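Local coordinates for protein aldehyde dehydrogenase 12 (PDB 6D97) that probably oxidises L-glutamate gamma-semialdehyde to glutamate with NAD+ as oxidant, the last step of proline catabolism in plants, at residues R136-S141 with T196-P201; A295-K300 with A330-F335; G364-V369 with F434-V439; V369-M374 with G406-T411. One frame throughout, in Å; residues are numbered along the deposited sequence.

Interaction 1. Residues R136-S141 with T196-P201; sequences RVSPKS and TPFNFP. With NAD (nicotinamide-adenine-dinucleotide), chain E.
Lys-140 NZ, a buried ammonium group, is held on a backbone carbonyl, Asn-199 O, 2.8 Å away and nearly along the C=O axis, with a C=O...N angle of 165°. Ser-138 approaches the same oxygen: its OG lies 3.2 Å from Asn-199 O and 3.4 Å from Phe-198 O. The lysine reaches its place because CG starts between the backbone N and the carbonyl carbon (chi1 60°) and the chain then bends at chi3. On the way it crosses Phe-200 at about a right angle, with NZ 3.8 Å from Phe-200 CD1. Glu-148 of helix 142-157 forms a salt bridge with the same nitrogen, which probably offsets the cost of burying the charge. Were this lysine replaced by an alanine, Glu-148 would probably lose its charged mate and the Asn-199 carbonyl its ammonium donor. Residues 196-201 form the loop that follows strand 191-196 of the Rossmann-type parallel sheet and leads to helix 203-214, whereas residues 136-141 come off the end of helix 124-137. The strand end meets the cofactor, whose adenine-ribose O3B donates to Thr-196 O at 3.1 Å. Further along, the Phe-198 ring offers its edge to the nicotinamide-side phosphate, CD1 standing 4.0 Å from NAD O2N, while Asn-199 CB sits over the centre of one face of that ring. Ser-138 CB rests in van der Waals contact 3.7 Å from Pro-201 CG, and a methyl of Val-137 makes an apolar approach to the same ring carbon.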
loop_
_atom_site.group_PDB
_atom_site.type_symbol
_atom_site.label_atom_id
_atom_site.label_comp_id
_atom_site.label_asym_id
_atom_site.label_seq_id
_atom_site.Cartn_x
_atom_site.Cartn_y
_atom_site.Cartn_z
ATOM N N ARG A 136 38.967 -5.820 -14.617
ATOM C CA ARG A 136 39.846 -6.799 -15.248
ATOM C C ARG A 136 39.076 -7.815 -16.079
ATOM O O ARG A 136 39.588 -8.301 -17.087
ATOM C CB ARG A 136 40.697 -7.514 -14.197
ATOM C CG ARG A 136 41.684 -6.643 -13.414
ATOM C CD ARG A 136 42.704 -5.950 -14.308
ATOM N NE ARG A 136 43.382 -6.877 -15.210
ATOM C CZ ARG A 136 44.450 -7.599 -14.890
ATOM N NH1 ARG A 136 44.981 -7.516 -13.680
ATOM N NH2 ARG A 136 44.987 -8.414 -15.785
ATOM N N VAL A 137 37.855 -8.152 -15.684
ATOM C CA VAL A 137 37.098 -9.203 -16.350
ATOM C C VAL A 137 36.032 -8.642 -17.285
ATOM O O VAL A 137 35.786 -9.212 -18.346
ATOM C CB VAL A 137 36.484 -10.169 -15.313
ATOM C CG1 VAL A 137 37.581 -10.922 -14.614
ATOM C CG2 VAL A 137 35.640 -9.411 -14.301
ATOM N N SER A 138 35.383 -7.546 -16.907
ATOM C CA SER A 138 34.388 -6.875 -17.742
ATOM C C SER A 138 34.874 -5.451 -17.971
ATOM O O SER A 138 34.436 -4.521 -17.282
ATOM C CB SER A 138 33.000 -6.901 -17.104
ATOM O OG SER A 138 32.045 -6.276 -17.940
ATOM N N PRO A 139 35.769 -5.250 -18.941
ATOM C CA PRO A 139 36.486 -3.971 -19.059
ATOM C C PRO A 139 35.554 -2.783 -19.243
ATOM O O PRO A 139 34.696 -2.766 -20.130
ATOM C CB PRO A 139 37.381 -4.187 -20.287
ATOM C CG PRO A 139 37.579 -5.671 -20.329
ATOM C CD PRO A 139 36.268 -6.251 -19.897
ATOM N N LYS A 140 35.736 -1.792 -18.377
ATOM C CA LYS A 140 34.987 -0.545 -18.379
ATOM C C LYS A 140 35.804 0.445 -17.561
ATOM O O LYS A 140 36.752 0.067 -16.871
ATOM C CB LYS A 140 33.584 -0.735 -17.800
ATOM C CG LYS A 140 33.589 -1.231 -16.366
ATOM C CD LYS A 140 32.180 -1.411 -15.827
ATOM C CE LYS A 140 31.536 -2.688 -16.351
ATOM N NZ LYS A 140 30.195 -2.936 -15.747
ATOM N N SER A 141 35.434 1.720 -17.648
ATOM C CA SER A 141 36.181 2.739 -16.923
ATOM C C SER A 141 36.077 2.505 -15.416
ATOM O O SER A 141 35.175 1.819 -14.926
ATOM C CB SER A 141 35.676 4.137 -17.276
ATOM O OG SER A 141 34.454 4.425 -16.620
ATOM N N THR A 196 23.134 -14.945 -14.646
ATOM C CA THR A 196 23.437 -13.559 -14.971
ATOM C C THR A 196 24.593 -13.460 -15.957
ATOM O O THR A 196 25.404 -14.385 -16.071
ATOM C CB THR A 196 23.768 -12.756 -13.703
ATOM O OG1 THR A 196 25.077 -13.098 -13.238
ATOM C CG2 THR A 196 22.757 -13.040 -12.616
ATOM N N PRO A 197 24.703 -12.324 -16.689
ATOM C CA PRO A 197 25.669 -12.244 -17.791
ATOM C C PRO A 197 26.994 -11.591 -17.424
ATOM O O PRO A 197 27.301 -11.372 -16.248
ATOM C CB PRO A 197 24.917 -11.398 -18.822
ATOM C CG PRO A 197 24.192 -10.403 -17.961
ATOM C CD PRO A 197 23.844 -11.125 -16.658
ATOM N N PHE A 198 27.779 -11.253 -18.449
ATOM C CA PHE A 198 29.152 -10.819 -18.229
ATOM C C PHE A 198 29.259 -9.349 -17.842
ATOM O O PHE A 198 30.209 -8.967 -17.150
ATOM C CB PHE A 198 29.987 -11.065 -19.489
ATOM C CG PHE A 198 29.777 -10.038 -20.569
ATOM C CD1 PHE A 198 28.747 -10.182 -21.486
ATOM C CD2 PHE A 198 30.602 -8.926 -20.664
ATOM C CE1 PHE A 198 28.549 -9.242 -22.473
ATOM C CE2 PHE A 198 30.406 -7.982 -21.650
ATOM C CZ PHE A 198 29.378 -8.140 -22.555
ATOM N N ASN A 199 28.319 -8.508 -18.278
ATOM C CA ASN A 199 28.604 -7.077 -18.326
ATOM C C ASN A 199 28.506 -6.398 -16.963
ATOM O O ASN A 199 29.175 -5.384 -16.742
ATOM C CB ASN A 199 27.690 -6.393 -19.343
ATOM C CG ASN A 199 26.224 -6.569 -19.030
ATOM O OD1 ASN A 199 25.803 -7.599 -18.505
ATOM N ND2 ASN A 199 25.432 -5.556 -19.357
ATOM N N PHE A 200 27.707 -6.926 -16.037
ATOM C CA PHE A 200 27.649 -6.410 -14.668
ATOM C C PHE A 200 27.983 -7.554 -13.720
ATOM O O PHE A 200 27.082 -8.233 -13.202
ATOM C CB PHE A 200 26.286 -5.795 -14.356
ATOM C CG PHE A 200 26.029 -4.496 -15.076
ATOM C CD1 PHE A 200 26.551 -3.305 -14.592
ATOM C CD2 PHE A 200 25.274 -4.467 -16.238
ATOM C CE1 PHE A 200 26.324 -2.110 -15.250
ATOM C CE2 PHE A 200 25.040 -3.274 -16.901
ATOM C CZ PHE A 200 25.568 -2.096 -16.407
ATOM N N PRO A 201 29.271 -7.798 -13.457
ATOM C CA PRO A 201 29.661 -8.996 -12.695
ATOM C C PRO A 201 29.277 -8.954 -11.224
ATOM O O PRO A 201 29.379 -9.990 -10.553
ATOM C CB PRO A 201 31.189 -9.036 -12.861
ATOM C CG PRO A 201 31.504 -8.075 -13.976
ATOM C CD PRO A 201 30.438 -7.032 -13.919
HETATM P PA NAD E . 23.793 -14.943 -22.602
HETATM O O1A NAD E . 22.304 -15.336 -22.866
HETATM O O2A NAD E . 24.820 -15.292 -23.563
HETATM O O5B NAD E . 24.503 -15.507 -21.435
HETATM C C5B NAD E . 24.127 -15.118 -20.136
HETATM C C4B NAD E . 24.222 -16.235 -19.103
HETATM O O4B NAD E . 23.343 -17.312 -19.374
HETATM C C3B NAD E . 25.605 -16.778 -18.940
HETATM O O3B NAD E . 25.872 -17.046 -17.618
HETATM C C2B NAD E . 25.553 -18.014 -19.728
HETATM O O2B NAD E . 26.482 -18.924 -19.277
HETATM C C1B NAD E . 24.158 -18.450 -19.479
HETATM N N9A NAD E . 23.596 -19.337 -20.475
HETATM C C8A NAD E . 23.767 -19.309 -21.847
HETATM N N7A NAD E . 23.045 -20.291 -22.400
HETATM C C5A NAD E . 22.366 -20.985 -21.403
HETATM C C6A NAD E . 21.496 -22.059 -21.380
HETATM N N6A NAD E . 21.127 -22.700 -22.611
HETATM N N1A NAD E . 21.000 -22.503 -20.216
HETATM C C2A NAD E . 21.326 -21.919 -19.034
HETATM N N3A NAD E . 22.179 -20.861 -19.016
HETATM C C4A NAD E . 22.701 -20.383 -20.164
HETATM O O3 NAD E . 24.153 -13.529 -22.439
HETATM P PN NAD E . 25.108 -12.676 -23.381
HETATM O O1N NAD E . 24.885 -11.211 -22.856
HETATM O O2N NAD E . 26.550 -13.034 -23.172
HETATM O O5D NAD E . 24.747 -12.719 -24.841
#

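Interaction 2. Residues A295-K300 with A330-F335; sequences AGFDWK and AQSVLF
Asp-298 O is gripped by two consecutive amides across the contact, Ser-332 N and Val-333 N. The first donates at 3.0 Å from Ser-332 N to Asp-298 O, and Val-333 N adds a weak, more bent bond at 3.3 Å. The turned-in backbone of Ser-332 (psi -21°) lets both N-H groups face one oxygen. Beyond this point the parallel pairing becomes regular: Lys-300 N donates to Val-333 O, and Phe-335 N reaches Lys-300 O at 2.8 Å. On one face of the sheet, Val-333 CG1 fills the angle between Phe-297 and Trp-299, lying 3.5 Å from Trp-299 CB. That same CB meets the edge of the Phe-335 ring, in its plane. Phe-297 also turns a face to Ser-332, whose CB makes a CH-pi contact 3.8 Å from the centroid of the Phe-297 ring. The other face belongs to Lys-300 and Leu-334, which run side by side in the same direction with Lys-300 CD 3.6 Å from Leu-334 CD1. A bend at chi3 (-76°) then turns the lysine to Gln-331, giving a bond of 2.7 Å from Lys-300 NZ to Gln-331 OE1; Asp-319 forms a salt bridge with the same ammonium. A methionine in place of this lysine would probably leave Asp-319 without its countercharge and Gln-331 OE1 without this donor. A water that accepts from Asp-298 N also lies within hydrogen-bonding distance of Ser-332 OG, bridging the segments. Because Asp-319 lies on helix 309-321, the lysine ties together all three elements of a beta-alpha-beta unit: strand 298-302, that helix and strand 331-337.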
loop_
_atom_site.group_PDB
_atom_site.type_symbol
_atom_site.label_atom_id
_atom_site.label_comp_id
_atom_site.label_asym_id
_atom_site.label_seq_id
_atom_site.Cartn_x
_atom_site.Cartn_y
_atom_site.Cartn_z
ATOM N N ALA A 295 17.274 -9.086 -23.588
ATOM C CA ALA A 295 17.940 -8.021 -24.306
ATOM C C ALA A 295 17.044 -6.788 -24.397
ATOM O O ALA A 295 15.864 -6.791 -24.020
ATOM C CB ALA A 295 18.346 -8.490 -25.704
ATOM N N GLY A 296 17.636 -5.713 -24.904
ATOM C CA GLY A 296 16.900 -4.497 -25.172
ATOM C C GLY A 296 17.466 -3.757 -26.369
ATOM O O GLY A 296 18.682 -3.677 -26.528
ATOM N N PHE A 297 16.590 -3.240 -27.230
ATOM C CA PHE A 297 16.955 -2.261 -28.246
ATOM C C PHE A 297 16.330 -0.946 -27.827
ATOM O O PHE A 297 15.182 -0.642 -28.174
ATOM C CB PHE A 297 16.502 -2.713 -29.645
ATOM C CG PHE A 297 17.088 -1.904 -30.743
ATOM C CD1 PHE A 297 18.331 -2.207 -31.261
ATOM C CD2 PHE A 297 16.414 -0.808 -31.236
ATOM C CE1 PHE A 297 18.887 -1.429 -32.267
ATOM C CE2 PHE A 297 16.964 -0.032 -32.240
ATOM C CZ PHE A 297 18.198 -0.345 -32.758
ATOM N N ASP A 298 17.099 -0.140 -27.099
ATOM C CA ASP A 298 16.585 1.030 -26.381
ATOM C C ASP A 298 16.712 2.296 -27.223
ATOM O O ASP A 298 17.736 2.519 -27.887
ATOM C CB ASP A 298 17.349 1.163 -25.070
ATOM C CG ASP A 298 17.572 -0.188 -24.411
ATOM O OD1 ASP A 298 16.607 -0.931 -24.243
ATOM O OD2 ASP A 298 18.706 -0.491 -24.029
ATOM N N TRP A 299 15.656 3.094 -27.219
ATOM C CA TRP A 299 15.546 4.262 -28.067
ATOM C C TRP A 299 15.560 5.529 -27.226
ATOM O O TRP A 299 15.179 5.524 -26.052
ATOM C CB TRP A 299 14.266 4.227 -28.938
ATOM C CG TRP A 299 12.996 3.855 -28.222
ATOM C CD1 TRP A 299 12.411 2.619 -28.172
ATOM C CD2 TRP A 299 12.141 4.731 -27.482
ATOM N NE1 TRP A 299 11.252 2.675 -27.434
ATOM C CE2 TRP A 299 11.065 3.959 -26.997
ATOM C CE3 TRP A 299 12.185 6.095 -27.174
ATOM C CZ2 TRP A 299 10.045 4.505 -26.223
ATOM C CZ3 TRP A 299 11.178 6.633 -26.404
ATOM C CH2 TRP A 299 10.121 5.841 -25.935
ATOM N N LYS A 300 16.022 6.612 -27.844
ATOM C CA LYS A 300 15.909 7.958 -27.303
ATOM C C LYS A 300 15.227 8.818 -28.349
ATOM O O LYS A 300 15.649 8.841 -29.512
ATOM C CB LYS A 300 17.272 8.544 -26.935
ATOM C CG LYS A 300 17.210 9.987 -26.476
ATOM C CD LYS A 300 18.572 10.475 -26.019
ATOM C CE LYS A 300 18.927 9.925 -24.645
ATOM N NZ LYS A 300 20.390 9.997 -24.372
ATOM N N ALA A 330 21.778 0.424 -22.987
ATOM C CA ALA A 330 22.524 1.382 -23.792
ATOM C C ALA A 330 21.679 1.930 -24.938
ATOM O O ALA A 330 20.814 1.247 -25.495
ATOM C CB ALA A 330 23.800 0.740 -24.339
ATOM N N GLN A 331 21.940 3.192 -25.278
ATOM C CA GLN A 331 21.259 3.875 -26.375
ATOM C C GLN A 331 21.653 3.231 -27.700
ATOM O O GLN A 331 22.811 3.314 -28.121
ATOM C CB GLN A 331 21.622 5.358 -26.348
ATOM C CG GLN A 331 21.171 6.159 -27.556
ATOM C CD GLN A 331 21.378 7.652 -27.359
ATOM O OE1 GLN A 331 21.057 8.194 -26.302
ATOM N NE2 GLN A 331 21.924 8.319 -28.372
ATOM N N SER A 332 20.691 2.580 -28.358
ATOM C CA SER A 332 20.939 1.920 -29.632
ATOM C C SER A 332 20.358 2.657 -30.828
ATOM O O SER A 332 20.809 2.424 -31.954
ATOM C CB SER A 332 20.379 0.490 -29.615
ATOM O OG SER A 332 21.122 -0.346 -28.743
ATOM N N VAL A 333 19.372 3.524 -30.622
ATOM C CA VAL A 333 18.834 4.331 -31.710
ATOM C C VAL A 333 18.438 5.692 -31.151
ATOM O O VAL A 333 18.002 5.807 -30.001
ATOM C CB VAL A 333 17.652 3.627 -32.412
ATOM C CG1 VAL A 333 16.524 3.387 -31.441
ATOM C CG2 VAL A 333 17.174 4.439 -33.615
ATOM N N LEU A 334 18.611 6.727 -31.974
ATOM C CA LEU A 334 18.303 8.103 -31.606
ATOM C C LEU A 334 17.378 8.692 -32.661
ATOM O O LEU A 334 17.775 8.837 -33.821
ATOM C CB LEU A 334 19.587 8.933 -31.481
ATOM C CG LEU A 334 19.479 10.394 -31.035
ATOM C CD1 LEU A 334 18.951 10.467 -29.618
ATOM C CD2 LEU A 334 20.826 11.087 -31.127
ATOM N N PHE A 335 16.146 9.017 -32.265
ATOM C CA PHE A 335 15.184 9.701 -33.130
ATOM C C PHE A 335 15.319 11.201 -32.880
ATOM O O PHE A 335 14.830 11.718 -31.873
ATOM C CB PHE A 335 13.756 9.230 -32.858
ATOM C CG PHE A 335 13.541 7.755 -33.073
ATOM C CD1 PHE A 335 13.189 7.263 -34.321
ATOM C CD2 PHE A 335 13.660 6.863 -32.019
ATOM C CE1 PHE A 335 12.980 5.908 -34.518
ATOM C CE2 PHE A 335 13.449 5.509 -32.208
ATOM C CZ PHE A 335 13.108 5.030 -33.459
HETATM O O HOH W 1 19.811 -0.876 -26.657
#

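Interaction 3. Residues G364-V369 with F434-V439; sequences GPVLTV and FGPFQV
Val-366 meets the approach to strand 437-443 where the chain makes an inverse gamma turn centred on Pro-436, closed by a weak bond from Phe-437 N to Gly-435 O. The bond from CA to CB is directed at residues 434-439, and from CB the valine divides into two methyls with separate tasks. CG1, anti to the backbone N (chi1 -180°), presses on the main chain: it comes within 3.1 Å of Phe-434 O, a close approach for a methyl, and lies 3.9 Å from Gly-435 CA. CG2 leaves on the other branch and reaches the proline ring, 3.7 Å from Pro-436 CD. Gly-435 suits the place because a beta carbon on it would stand tightly against Val-366 CG1 and clash with the proline ring that follows. Met-374 of helix 371-382 touches both Val-366 and Pro-436, so the pair is enclosed from the helix side as well. No direct hydrogen bond links the two segments; one water links Thr-368 OG1 with Phe-434 O. Thr-368, whose side chain is about 4 Å from the bound NAD at the nearest atoms and belongs to its pocket, carries OG1 between the backbone N and the carbonyl carbon (chi1 59°). There OG1 lies 3.9 Å from Phe-434 CB, the two side chains set at a slant, and it donates to the water over a very short distance, uncertain in detail. Val-369 adds a looser apolar touch, its CG2 lying 4.2 Å from Phe-434 CB. The water hands the link on, donating a proton of its own to Phe-434 O at 2.7 Å.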
loop_
_atom_site.group_PDB
_atom_site.type_symbol
_atom_site.label_atom_id
_atom_site.label_comp_id
_atom_site.label_asym_id
_atom_site.label_seq_id
_atom_site.Cartn_x
_atom_site.Cartn_y
_atom_site.Cartn_z
ATOM N N GLY A 364 36.729 0.192 -25.198
ATOM C CA GLY A 364 37.465 -1.017 -24.915
ATOM C C GLY A 364 36.940 -2.288 -25.545
ATOM O O GLY A 364 36.106 -2.275 -26.456
ATOM N N PRO A 365 37.445 -3.424 -25.056
ATOM C CA PRO A 365 37.047 -4.724 -25.612
ATOM C C PRO A 365 35.541 -4.930 -25.548
ATOM O O PRO A 365 34.864 -4.475 -24.622
ATOM C CB PRO A 365 37.786 -5.732 -24.721
ATOM C CG PRO A 365 38.895 -4.956 -24.092
ATOM C CD PRO A 365 38.382 -3.564 -23.930
ATOM N N VAL A 366 35.021 -5.611 -26.566
ATOM C CA VAL A 366 33.601 -5.923 -26.691
ATOM C C VAL A 366 33.496 -7.439 -26.630
ATOM O O VAL A 366 33.834 -8.137 -27.595
ATOM C CB VAL A 366 32.997 -5.369 -27.984
ATOM C CG1 VAL A 366 31.529 -5.712 -28.055
ATOM C CG2 VAL A 366 33.208 -3.865 -28.054
ATOM N N LEU A 367 33.019 -7.955 -25.497
ATOM C CA LEU A 367 33.242 -9.357 -25.170
ATOM C C LEU A 367 32.348 -10.314 -25.949
ATOM O O LEU A 367 32.638 -11.514 -25.981
ATOM C CB LEU A 367 33.056 -9.580 -23.665
ATOM C CG LEU A 367 34.012 -8.846 -22.719
ATOM C CD1 LEU A 367 34.083 -9.539 -21.364
ATOM C CD2 LEU A 367 35.395 -8.720 -23.337
ATOM N N THR A 368 31.277 -9.829 -26.584
ATOM C CA THR A 368 30.360 -10.730 -27.270
ATOM C C THR A 368 30.097 -10.356 -28.725
ATOM O O THR A 368 29.260 -11.001 -29.368
ATOM C CB THR A 368 29.023 -10.825 -26.523
ATOM O OG1 THR A 368 28.428 -9.526 -26.427
ATOM C CG2 THR A 368 29.230 -11.399 -25.133
ATOM N N VAL A 369 30.772 -9.343 -29.270
ATOM C CA VAL A 369 30.660 -9.016 -30.690
ATOM C C VAL A 369 32.061 -8.734 -31.215
ATOM O O VAL A 369 32.765 -7.871 -30.677
ATOM C CB VAL A 369 29.746 -7.805 -30.961
ATOM C CG1 VAL A 369 29.424 -7.704 -32.453
ATOM C CG2 VAL A 369 28.471 -7.891 -30.147
ATOM N N PHE A 434 25.680 -5.486 -29.194
ATOM C CA PHE A 434 26.129 -5.297 -27.817
ATOM C C PHE A 434 27.558 -4.752 -27.846
ATOM O O PHE A 434 28.513 -5.362 -27.365
ATOM C CB PHE A 434 26.006 -6.575 -27.001
ATOM C CG PHE A 434 25.657 -6.318 -25.555
ATOM C CD1 PHE A 434 24.484 -5.644 -25.233
ATOM C CD2 PHE A 434 26.493 -6.699 -24.529
ATOM C CE1 PHE A 434 24.166 -5.368 -23.911
ATOM C CE2 PHE A 434 26.172 -6.425 -23.210
ATOM C CZ PHE A 434 25.010 -5.758 -22.908
ATOM N N GLY A 435 27.684 -3.553 -28.435
ATOM C CA GLY A 435 28.937 -2.855 -28.592
ATOM C C GLY A 435 28.715 -1.367 -28.746
ATOM O O GLY A 435 27.581 -0.880 -28.693
ATOM N N PRO A 436 29.806 -0.604 -28.963
ATOM C CA PRO A 436 29.678 0.869 -29.068
ATOM C C PRO A 436 29.172 1.282 -30.455
ATOM O O PRO A 436 29.924 1.679 -31.351
ATOM C CB PRO A 436 31.109 1.348 -28.804
ATOM C CG PRO A 436 32.031 0.118 -29.082
ATOM C CD PRO A 436 31.147 -1.077 -29.349
ATOM N N PHE A 437 27.854 1.208 -30.627
ATOM C CA PHE A 437 27.254 1.360 -31.949
ATOM C C PHE A 437 25.809 1.798 -31.775
ATOM O O PHE A 437 25.059 1.184 -31.003
ATOM C CB PHE A 437 27.326 0.060 -32.765
ATOM C CG PHE A 437 26.835 0.195 -34.185
ATOM C CD1 PHE A 437 25.484 0.122 -34.480
ATOM C CD2 PHE A 437 27.720 0.420 -35.227
ATOM C CE1 PHE A 437 25.030 0.268 -35.788
ATOM C CE2 PHE A 437 27.257 0.563 -36.537
ATOM C CZ PHE A 437 25.919 0.491 -36.806
ATOM N N GLN A 438 25.405 2.827 -32.515
ATOM C CA GLN A 438 24.031 3.294 -32.473
ATOM C C GLN A 438 23.608 3.744 -33.865
ATOM O O GLN A 438 24.437 4.096 -34.710
ATOM C CB GLN A 438 23.851 4.466 -31.491
ATOM C CG GLN A 438 24.726 5.673 -31.791
ATOM C CD GLN A 438 24.355 6.867 -30.949
ATOM O OE1 GLN A 438 23.184 7.104 -30.665
ATOM N NE2 GLN A 438 25.341 7.645 -30.579
ATOM N N VAL A 439 22.296 3.764 -34.085
ATOM C CA VAL A 439 21.702 4.320 -35.292
ATOM C C VAL A 439 21.072 5.661 -34.931
ATOM O O VAL A 439 20.418 5.795 -33.888
ATOM C CB VAL A 439 20.671 3.363 -35.915
ATOM C CG1 VAL A 439 19.994 3.991 -37.127
ATOM C CG2 VAL A 439 21.343 2.046 -36.288
HETATM O O HOH W 2 29.641 -7.351 -25.895
#

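Interaction 4. Residues V369-M374 with G406-T411; sequences VTTEAM and GAMKPT
Met-408, Thr-371 and Gly-406 bury most of the surface where the capped start of helix 371-382 meets the loop running into strand 411-414. Thr-370 is the N-cap of that helix, its OG1 accepting from Ala-373 N at 3.1 Å. One residue on, in the first turn, Thr-371 works on two fronts. With OG1 anti to its carbonyl carbon (chi1 -53°), the hydroxyl accepts from Ala-407 N at 2.9 Å and an N-H...O angle of 147°, while the methyl CG2 turns to Met-408 and stops 3.7 Å from Met-408 SD. Met-408 is folded at chi2 and chi3, which brings its CG and sulfur against the helix. Met-374 runs antiparallel alongside it, so that Met-374 CE and SD both flank Met-408 CG, the methyl at 3.7 Å. Gly-406 allows the backbones to come very close: a beta carbon there would collide with both Val-369 O and Met-374 CE. In its absence the methionine methyl rests 3.8 Å from Gly-406 CA, and the same alpha carbon makes a strongly bent C-H...O contact of 3.2 Å to Val-369 O.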
loop_
_atom_site.group_PDB
_atom_site.type_symbol
_atom_site.label_atom_id
_atom_site.label_comp_id
_atom_site.label_asym_id
_atom_site.label_seq_id
_atom_site.Cartn_x
_atom_site.Cartn_y
_atom_site.Cartn_z
ATOM N N VAL A 369 30.772 -9.343 -29.270
ATOM C CA VAL A 369 30.660 -9.016 -30.690
ATOM C C VAL A 369 32.061 -8.734 -31.215
ATOM O O VAL A 369 32.765 -7.871 -30.677
ATOM C CB VAL A 369 29.746 -7.805 -30.961
ATOM C CG1 VAL A 369 29.424 -7.704 -32.453
ATOM C CG2 VAL A 369 28.471 -7.891 -30.147
ATOM N N THR A 370 32.467 -9.452 -32.258
ATOM C CA THR A 370 33.781 -9.227 -32.840
ATOM C C THR A 370 33.795 -7.937 -33.657
ATOM O O THR A 370 32.751 -7.382 -34.016
ATOM C CB THR A 370 34.189 -10.400 -33.732
ATOM O OG1 THR A 370 33.316 -10.462 -34.867
ATOM C CG2 THR A 370 34.108 -11.707 -32.962
ATOM N N THR A 371 35.010 -7.466 -33.951
ATOM C CA THR A 371 35.164 -6.285 -34.794
ATOM C C THR A 371 34.579 -6.521 -36.181
ATOM O O THR A 371 33.897 -5.647 -36.732
ATOM C CB THR A 371 36.641 -5.898 -34.902
ATOM O OG1 THR A 371 37.206 -5.764 -33.592
ATOM C CG2 THR A 371 36.784 -4.578 -35.641
ATOM N N GLU A 372 34.834 -7.699 -36.759
ATOM C CA GLU A 372 34.282 -8.023 -38.071
ATOM C C GLU A 372 32.761 -7.987 -38.055
ATOM O O GLU A 372 32.137 -7.466 -38.985
ATOM C CB GLU A 372 34.774 -9.396 -38.534
ATOM N N ALA A 373 32.146 -8.529 -36.999
ATOM C CA ALA A 373 30.689 -8.533 -36.916
ATOM C C ALA A 373 30.135 -7.116 -36.867
ATOM O O ALA A 373 29.092 -6.824 -37.466
ATOM C CB ALA A 373 30.236 -9.328 -35.692
ATOM N N MET A 374 30.822 -6.220 -36.159
ATOM C CA MET A 374 30.353 -4.843 -36.058
ATOM C C MET A 374 30.569 -4.087 -37.364
ATOM O O MET A 374 29.713 -3.294 -37.774
ATOM C CB MET A 374 31.057 -4.137 -34.900
ATOM C CG MET A 374 30.484 -4.463 -33.531
ATOM S SD MET A 374 31.323 -3.626 -32.170
ATOM C CE MET A 374 32.665 -4.767 -31.837
ATOM N N GLY A 406 35.687 -7.764 -29.738
ATOM C CA GLY A 406 35.710 -6.627 -30.626
ATOM C C GLY A 406 36.491 -5.461 -30.054
ATOM O O GLY A 406 36.688 -5.340 -28.846
ATOM N N ALA A 407 36.943 -4.589 -30.956
ATOM C CA ALA A 407 37.715 -3.403 -30.577
ATOM C C ALA A 407 37.405 -2.322 -31.613
ATOM O O ALA A 407 38.110 -2.180 -32.615
ATOM C CB ALA A 407 39.206 -3.699 -30.497
ATOM N N MET A 408 36.347 -1.563 -31.350
ATOM C CA MET A 408 35.803 -0.604 -32.299
ATOM C C MET A 408 35.785 0.794 -31.702
ATOM O O MET A 408 35.556 0.969 -30.501
ATOM C CB MET A 408 34.382 -0.997 -32.716
ATOM C CG MET A 408 34.312 -2.085 -33.771
ATOM S SD MET A 408 34.819 -1.495 -35.396
ATOM C CE MET A 408 33.626 -0.186 -35.669
ATOM N N LYS A 409 36.024 1.785 -32.551
ATOM C CA LYS A 409 35.764 3.159 -32.167
ATOM C C LYS A 409 34.256 3.369 -32.036
ATOM O O LYS A 409 33.473 2.687 -32.702
ATOM C CB LYS A 409 36.337 4.125 -33.201
ATOM C CG LYS A 409 37.851 4.091 -33.347
ATOM C CD LYS A 409 38.315 5.046 -34.438
ATOM C CE LYS A 409 39.831 5.092 -34.535
ATOM N NZ LYS A 409 40.288 5.964 -35.652
ATOM N N PRO A 410 33.826 4.298 -31.181
ATOM C CA PRO A 410 32.388 4.574 -31.050
ATOM C C PRO A 410 31.794 4.952 -32.396
ATOM O O PRO A 410 32.288 5.850 -33.082
ATOM C CB PRO A 410 32.336 5.742 -30.059
ATOM C CG PRO A 410 33.602 5.638 -29.293
ATOM C CD PRO A 410 34.629 5.115 -30.259
ATOM N N THR A 411 30.730 4.253 -32.772
ATOM C CA THR A 411 30.165 4.357 -34.107
ATOM C C THR A 411 28.698 4.756 -34.048
ATOM O O THR A 411 27.926 4.227 -33.240
ATOM C CB THR A 411 30.314 3.037 -34.865
ATOM O OG1 THR A 411 31.703 2.701 -34.968
ATOM C CG2 THR A 411 29.708 3.148 -36.261
#

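Interactions 1 and 2 are the buried contacts; interactions 3 and 4 are only partly so. Interaction 1 joins the loop beside the cofactor to the end of helix 124-137 with a charged grip, whereas interaction 2 is true strand pairing inside the second large sheet. That sheet continues into interaction 3, since strands 331-337 and 437-443 are neighbours, joined by Leu-334 with Val-439 and by the amides of Gln-331 and Gln-438. Interactions 3 and 4 share Val-369, and Val-366 N meets Gly-406 O between them; there glycines, methyls and thioethers dominate, with one side-chain-to-backbone bond and one water link. Interactions 1 and 3 meet beside the NAD pocket, where Phe-198 packs on Leu-367 and Thr-368.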